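Local coordinates for protein flower-specific defensin (Nicotiana alata, PDB 4AAZ) that defends the plant as a secreted antifungal peptide, active against Fusarium oxysporum and Botrytis cinerea, and retards the growth of Helicoverpa insect pests, at residues 8-13 with 39-44; 19-24 with 29-34. All blocks are in the same frame, centred on the assembly; numbering follows the deposited sequence.

Contacts 1 and 2 meet in the cysteine-stabilised alpha-beta fold of this plant defensin, a member of the gamma-thionin family. Contact 1 sets the loop 8-13, which follows strand 2-6, against the start of strand 41-46; contact 2 lays helix 17-26 on strand 31-34. Along the chain contact 2 is nested inside the span closed by contact 1, and their centres lie about 7 Å apart. Both reach the same antiparallel sheet, in which strands 31-34 and 41-46 are neighbours. Disulfides C20-C41 and C24-C43 join the two contacts directly, tying the helix to the sheet's central strand, a worked example of how cross-links unite a small fold.

Contact 1 (8-13 with 39-44); sequences NTFPGI and RRCLCT. With PO4 (phosphate ion), chain F; EDO (1,2-ethanediol), chain D.
The irregular segment 8-13 passes the start of strand 41-46 without a backbone hydrogen bond between them, coming nearest where the CA atoms of I13 and R39 are 5.5 Å apart. There a bent CA-H...O contact joins I13 CA to R39 O, with 127° at the hydrogen. F10 turns its CG anti to the backbone N (chi1 177°), which brings its ring against C41: C41 CB meets the F10 ring obliquely, 3.4 Å from CD2. The C41 sulfur stands 4.4 Å from the centroid of the F10 ring, 29° off its normal, a sulfur-aromatic contact. At the outer end I13 and R39 run side by side in the same direction, and CD1 of I13 lies over one face of the R39 guanidinium, 3.6 Å from NH2 and offset toward the rim. The edge of that group meets an ethanediol, probably from the crystallisation liquor, whose O1 accepts a bond from R39 NE at 2.9 Å. R40, which leaves the backbone away from the loop, binds a phosphate ion, probably of the same origin, through NE and NH2, while its NH1 forms a salt bridge with E6. S35 and L38 also hold the phosphate. Beneath the loop, F10 rests on P19 and A23 of helix 17-26.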
loop_
_atom_site.group_PDB
_atom_site.type_symbol
_atom_site.label_atom_id
_atom_site.label_comp_id
_atom_site.label_asym_id
_atom_site.label_seq_id
_atom_site.Cartn_x
_atom_site.Cartn_y
_atom_site.Cartn_z
ATOM N N ASN A 8 -0.967 2.883 6.713
ATOM C CA ASN A 8 -0.711 3.241 8.107
ATOM C C ASN A 8 -0.350 2.075 9.000
ATOM O O ASN A 8 0.143 2.277 10.097
ATOM C CB ASN A 8 -1.917 3.974 8.656
ATOM C CG ASN A 8 -2.118 5.323 7.980
ATOM O OD1 ASN A 8 -1.172 6.082 7.841
ATOM N ND2 ASN A 8 -3.347 5.629 7.558
ATOM N N THR A 9 -0.631 0.862 8.547
ATOM C CA THR A 9 -0.412 -0.341 9.339
ATOM C C THR A 9 0.657 -1.292 8.828
ATOM O O THR A 9 1.031 -2.221 9.521
ATOM C CB THR A 9 -1.728 -1.153 9.529
ATOM O OG1 THR A 9 -2.106 -1.846 8.322
ATOM C CG2 THR A 9 -2.842 -0.275 10.009
ATOM N N PHE A 10 1.131 -1.118 7.601
ATOM C CA PHE A 10 2.161 -2.027 7.085
ATOM C C PHE A 10 3.496 -1.767 7.770
ATOM O O PHE A 10 3.962 -0.629 7.780
ATOM C CB PHE A 10 2.342 -1.824 5.579
ATOM C CG PHE A 10 3.428 -2.652 4.968
ATOM C CD1 PHE A 10 3.218 -3.981 4.645
ATOM C CD2 PHE A 10 4.657 -2.096 4.692
ATOM C CE1 PHE A 10 4.218 -4.735 4.083
ATOM C CE2 PHE A 10 5.651 -2.830 4.129
ATOM C CZ PHE A 10 5.444 -4.158 3.810
ATOM N N PRO A 11 4.153 -2.809 8.287
ATOM C CA PRO A 11 5.434 -2.583 8.974
ATOM C C PRO A 11 6.659 -2.700 8.072
ATOM O O PRO A 11 6.758 -3.664 7.298
ATOM C CB PRO A 11 5.498 -3.721 10.019
ATOM C CG PRO A 11 4.234 -4.476 9.887
ATOM C CD PRO A 11 3.613 -4.137 8.552
ATOM N N GLY A 12 7.578 -1.751 8.154
ATOM C CA GLY A 12 8.856 -1.896 7.499
ATOM C C GLY A 12 8.887 -1.490 6.032
ATOM O O GLY A 12 7.953 -0.903 5.514
ATOM N N ILE A 13 9.977 -1.820 5.354
ATOM C CA ILE A 13 10.083 -1.478 3.942
ATOM C C ILE A 13 9.309 -2.463 3.078
ATOM O O ILE A 13 9.135 -3.643 3.402
ATOM C CB ILE A 13 11.509 -1.339 3.417
ATOM C CG1 ILE A 13 12.255 -2.638 3.530
ATOM C CG2 ILE A 13 12.234 -0.189 4.111
ATOM C CD1 ILE A 13 13.587 -2.621 2.736
ATOM N N ARG A 39 10.639 2.857 -1.049
ATOM C CA ARG A 39 10.195 1.479 -0.744
ATOM C C ARG A 39 9.111 1.503 0.338
ATOM O O ARG A 39 9.186 0.833 1.361
ATOM C CB ARG A 39 11.378 0.575 -0.417
ATOM C CG ARG A 39 12.395 0.642 -1.550
ATOM C CD ARG A 39 13.287 -0.546 -1.613
ATOM N NE ARG A 39 14.285 -0.478 -0.566
ATOM C CZ ARG A 39 15.260 -1.369 -0.421
ATOM N NH1 ARG A 39 15.359 -2.371 -1.277
ATOM N NH2 ARG A 39 16.130 -1.245 0.573
ATOM N N ARG A 40 8.096 2.298 0.057
ATOM C CA ARG A 40 6.929 2.429 0.903
ATOM C C ARG A 40 5.779 1.560 0.385
ATOM O O ARG A 40 5.663 1.316 -0.819
ATOM C CB ARG A 40 6.493 3.892 0.915
ATOM C CG ARG A 40 7.607 4.834 1.377
ATOM C CD ARG A 40 7.136 6.253 1.536
ATOM N NE ARG A 40 6.845 6.859 0.251
ATOM C CZ ARG A 40 5.934 7.791 0.053
ATOM N NH1 ARG A 40 5.152 8.207 1.046
ATOM N NH2 ARG A 40 5.812 8.335 -1.144
ATOM N N CYS A 41 4.919 1.105 1.299
ATOM C CA CYS A 41 3.671 0.469 0.903
ATOM C C CYS A 41 2.634 1.546 0.644
ATOM O O CYS A 41 2.219 2.248 1.593
ATOM C CB CYS A 41 3.230 -0.466 2.011
ATOM S SG CYS A 41 1.611 -1.222 1.749
ATOM N N LEU A 42 2.267 1.708 -0.625
ATOM C CA LEU A 42 1.289 2.706 -1.022
ATOM C C LEU A 42 -0.019 2.029 -1.333
ATOM O O LEU A 42 -0.098 1.158 -2.214
ATOM C CB LEU A 42 1.781 3.508 -2.225
ATOM C CG LEU A 42 3.114 4.229 -2.026
ATOM C CD1 LEU A 42 3.520 4.956 -3.341
ATOM C CD2 LEU A 42 3.034 5.200 -0.873
ATOM N N CYS A 43 -1.050 2.430 -0.602
ATOM C CA CYS A 43 -2.395 1.938 -0.838
ATOM C C CYS A 43 -3.088 2.769 -1.906
ATOM O O CYS A 43 -2.825 3.985 -2.035
ATOM C CB CYS A 43 -3.241 1.997 0.439
ATOM S SG CYS A 43 -2.505 1.180 1.877
ATOM N N THR A 44 -3.990 2.146 -2.650
ATOM C CA THR A 44 -4.774 2.860 -3.639
ATOM C C THR A 44 -6.256 2.558 -3.478
ATOM O O THR A 44 -6.640 1.449 -3.074
ATOM C CB THR A 44 -4.343 2.526 -5.076
ATOM O OG1 THR A 44 -4.280 1.107 -5.258
ATOM C CG2 THR A 44 -2.996 3.110 -5.368
HETATM P P PO4 F . 8.583 7.020 -3.314
HETATM O O1 PO4 F . 8.071 6.209 -2.172
HETATM O O2 PO4 F . 7.941 6.623 -4.624
HETATM O O3 PO4 F . 8.112 8.427 -3.059
HETATM O O4 PO4 F . 10.040 6.891 -3.400
HETATM C C1 EDO D . 14.601 3.142 1.190
HETATM O O1 EDO D . 14.742 1.726 1.321
HETATM C C2 EDO D . 13.952 3.652 2.462
HETATM O O2 EDO D . 14.736 3.166 3.569
#

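Contact 2 (19-24 with 29-34); sequences PCRKAC and FTDGHC. With EDO (1,2-ethanediol), chain C.
With CG anti to the backbone N in both R21 (chi1 172°) and D31, the R21 chain, bent at chi3, and the D31 carboxylate converge on one oxygen of an ethanediol, probably from the crystallisation liquor. The guanidinium and carboxylate planes are 50° apart, and the charged atoms stop short of a salt bridge, R21 NH1 lying 4.3 Å from D31 OD1. In the crystal the ethanediol bridges them: its O2 accepts a nearly straight bond from R21 NH1 at 2.9 Å and donates one to D31 OD1 at 2.7 Å. The aliphatic part of the arginine reaches the acid directly, CD of R21 being 3.4 Å from D31 OD1. D31 OD2 has its own salt bridge with K17, whose NZ also bonds G32 O. G32 passes close to the helix, its CA 4.0 Å from R21 CA and 3.6 Å from C24 SG. C20 SG sits 3.5 Å from H33 O. At the far end F29 N donates to C24 O at 3.0 Å, and this oxygen also lies at the edge of the F29 ring. Helix 19-24 and strand 31-34 run roughly antiparallel, their axes 143° apart. T30 and D31 both face T44 in a classic beta bulge, pairing this edge strand with central strand 41-46, to which the helix is bound by the two disulfides of C20 and C24, the hallmark of this fold.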
loop_
_atom_site.group_PDB
_atom_site.type_symbol
_atom_site.label_atom_id
_atom_site.label_comp_id
_atom_site.label_asym_id
_atom_site.label_seq_id
_atom_site.Cartn_x
_atom_site.Cartn_y
_atom_site.Cartn_z
ATOM N N PRO A 19 2.074 -8.782 1.439
ATOM C CA PRO A 19 1.753 -8.236 2.761
ATOM C C PRO A 19 1.305 -6.778 2.713
ATOM O O PRO A 19 0.592 -6.309 3.604
ATOM C CB PRO A 19 3.063 -8.385 3.524
ATOM C CG PRO A 19 4.112 -8.363 2.484
ATOM C CD PRO A 19 3.499 -9.126 1.321
ATOM N N CYS A 20 1.757 -6.038 1.700
ATOM C CA CYS A 20 1.373 -4.644 1.530
ATOM C C CYS A 20 -0.079 -4.543 1.041
ATOM O O CYS A 20 -0.891 -3.794 1.587
ATOM C CB CYS A 20 2.332 -3.971 0.542
ATOM S SG CYS A 20 1.815 -2.304 0.029
ATOM N N ARG A 21 -0.424 -5.305 0.010
ATOM C CA ARG A 21 -1.812 -5.385 -0.407
ATOM C C ARG A 21 -2.720 -5.800 0.748
ATOM O O ARG A 21 -3.795 -5.226 0.945
ATOM C CB ARG A 21 -1.954 -6.357 -1.587
ATOM C CG ARG A 21 -3.417 -6.646 -1.952
ATOM C CD ARG A 21 -3.645 -7.375 -3.258
ATOM N NE ARG A 21 -2.799 -8.548 -3.351
ATOM C CZ ARG A 21 -2.345 -9.082 -4.481
ATOM N NH1 ARG A 21 -2.706 -8.588 -5.667
ATOM N NH2 ARG A 21 -1.503 -10.104 -4.427
ATOM N N LYS A 22 -2.287 -6.778 1.528
ATOM C CA LYS A 22 -3.110 -7.238 2.639
ATOM C C LYS A 22 -3.341 -6.102 3.630
ATOM O O LYS A 22 -4.464 -5.877 4.064
ATOM C CB LYS A 22 -2.461 -8.450 3.309
ATOM C CG LYS A 22 -3.256 -9.037 4.486
ATOM C CD LYS A 22 -2.507 -10.204 5.104
ATOM C CE LYS A 22 -1.709 -9.800 6.295
ATOM N NZ LYS A 22 -2.622 -9.580 7.461
ATOM N N ALA A 23 -2.286 -5.392 4.008
ATOM C CA ALA A 23 -2.433 -4.266 4.925
ATOM C C ALA A 23 -3.378 -3.227 4.378
ATOM O O ALA A 23 -4.253 -2.731 5.068
ATOM C CB ALA A 23 -1.050 -3.658 5.198
ATOM N N CYS A 24 -3.203 -2.870 3.113
ATOM C CA CYS A 24 -4.041 -1.856 2.497
ATOM C C CYS A 24 -5.504 -2.250 2.459
ATOM O O CYS A 24 -6.388 -1.434 2.724
ATOM C CB CYS A 24 -3.505 -1.543 1.112
ATOM S SG CYS A 24 -1.909 -0.642 1.165
ATOM N N PHE A 29 -8.663 0.132 1.669
ATOM C CA PHE A 29 -8.271 0.456 0.320
ATOM C C PHE A 29 -8.524 -0.766 -0.544
ATOM O O PHE A 29 -8.863 -1.835 -0.050
ATOM C CB PHE A 29 -6.803 0.877 0.287
ATOM C CG PHE A 29 -6.503 2.149 1.044
ATOM C CD1 PHE A 29 -6.167 2.096 2.387
ATOM C CD2 PHE A 29 -6.540 3.380 0.402
ATOM C CE1 PHE A 29 -5.886 3.232 3.087
ATOM C CE2 PHE A 29 -6.251 4.542 1.091
ATOM C CZ PHE A 29 -5.934 4.475 2.440
ATOM N N THR A 30 -8.348 -0.630 -1.852
ATOM C CA THR A 30 -8.618 -1.736 -2.744
ATOM C C THR A 30 -7.349 -2.454 -3.216
ATOM O O THR A 30 -7.441 -3.555 -3.752
ATOM C CB THR A 30 -9.490 -1.331 -3.940
ATOM O OG1 THR A 30 -8.887 -0.252 -4.633
ATOM C CG2 THR A 30 -10.866 -0.867 -3.481
ATOM N N ASP A 31 -6.180 -1.849 -3.033
ATOM C CA ASP A 31 -4.916 -2.500 -3.367
ATOM C C ASP A 31 -3.791 -1.815 -2.606
ATOM O O ASP A 31 -3.966 -0.718 -2.050
ATOM C CB ASP A 31 -4.635 -2.437 -4.879
ATOM C CG ASP A 31 -3.424 -3.262 -5.298
ATOM O OD1 ASP A 31 -3.319 -4.420 -4.842
ATOM O OD2 ASP A 31 -2.580 -2.780 -6.099
ATOM N N GLY A 32 -2.632 -2.467 -2.594
ATOM C CA GLY A 32 -1.399 -1.854 -2.162
ATOM C C GLY A 32 -0.265 -2.322 -3.037
ATOM O O GLY A 32 -0.254 -3.460 -3.472
ATOM N N HIS A 33 0.704 -1.444 -3.290
ATOM C CA HIS A 33 1.904 -1.781 -4.028
ATOM C C HIS A 33 3.113 -1.122 -3.386
ATOM O O HIS A 33 2.975 -0.188 -2.570
ATOM C CB HIS A 33 1.780 -1.338 -5.486
ATOM C CG HIS A 33 1.768 0.148 -5.644
ATOM N ND1 HIS A 33 0.643 0.902 -5.390
ATOM C CD2 HIS A 33 2.740 1.021 -5.990
ATOM C CE1 HIS A 33 0.927 2.180 -5.567
ATOM N NE2 HIS A 33 2.189 2.281 -5.935
ATOM N N CYS A 34 4.300 -1.583 -3.755
ATOM C CA CYS A 34 5.540 -1.013 -3.235
ATOM C C CYS A 34 6.063 0.077 -4.141
ATOM O O CYS A 34 6.059 -0.054 -5.357
ATOM C CB CYS A 34 6.620 -2.077 -3.106
ATOM S SG CYS A 34 6.221 -3.460 -2.041
HETATM C C1 EDO C . -4.377 -6.871 -8.692
HETATM O O1 EDO C . -5.692 -7.490 -8.776
HETATM C C2 EDO C . -4.365 -5.764 -7.644
HETATM O O2 EDO C . -4.447 -6.346 -6.349
#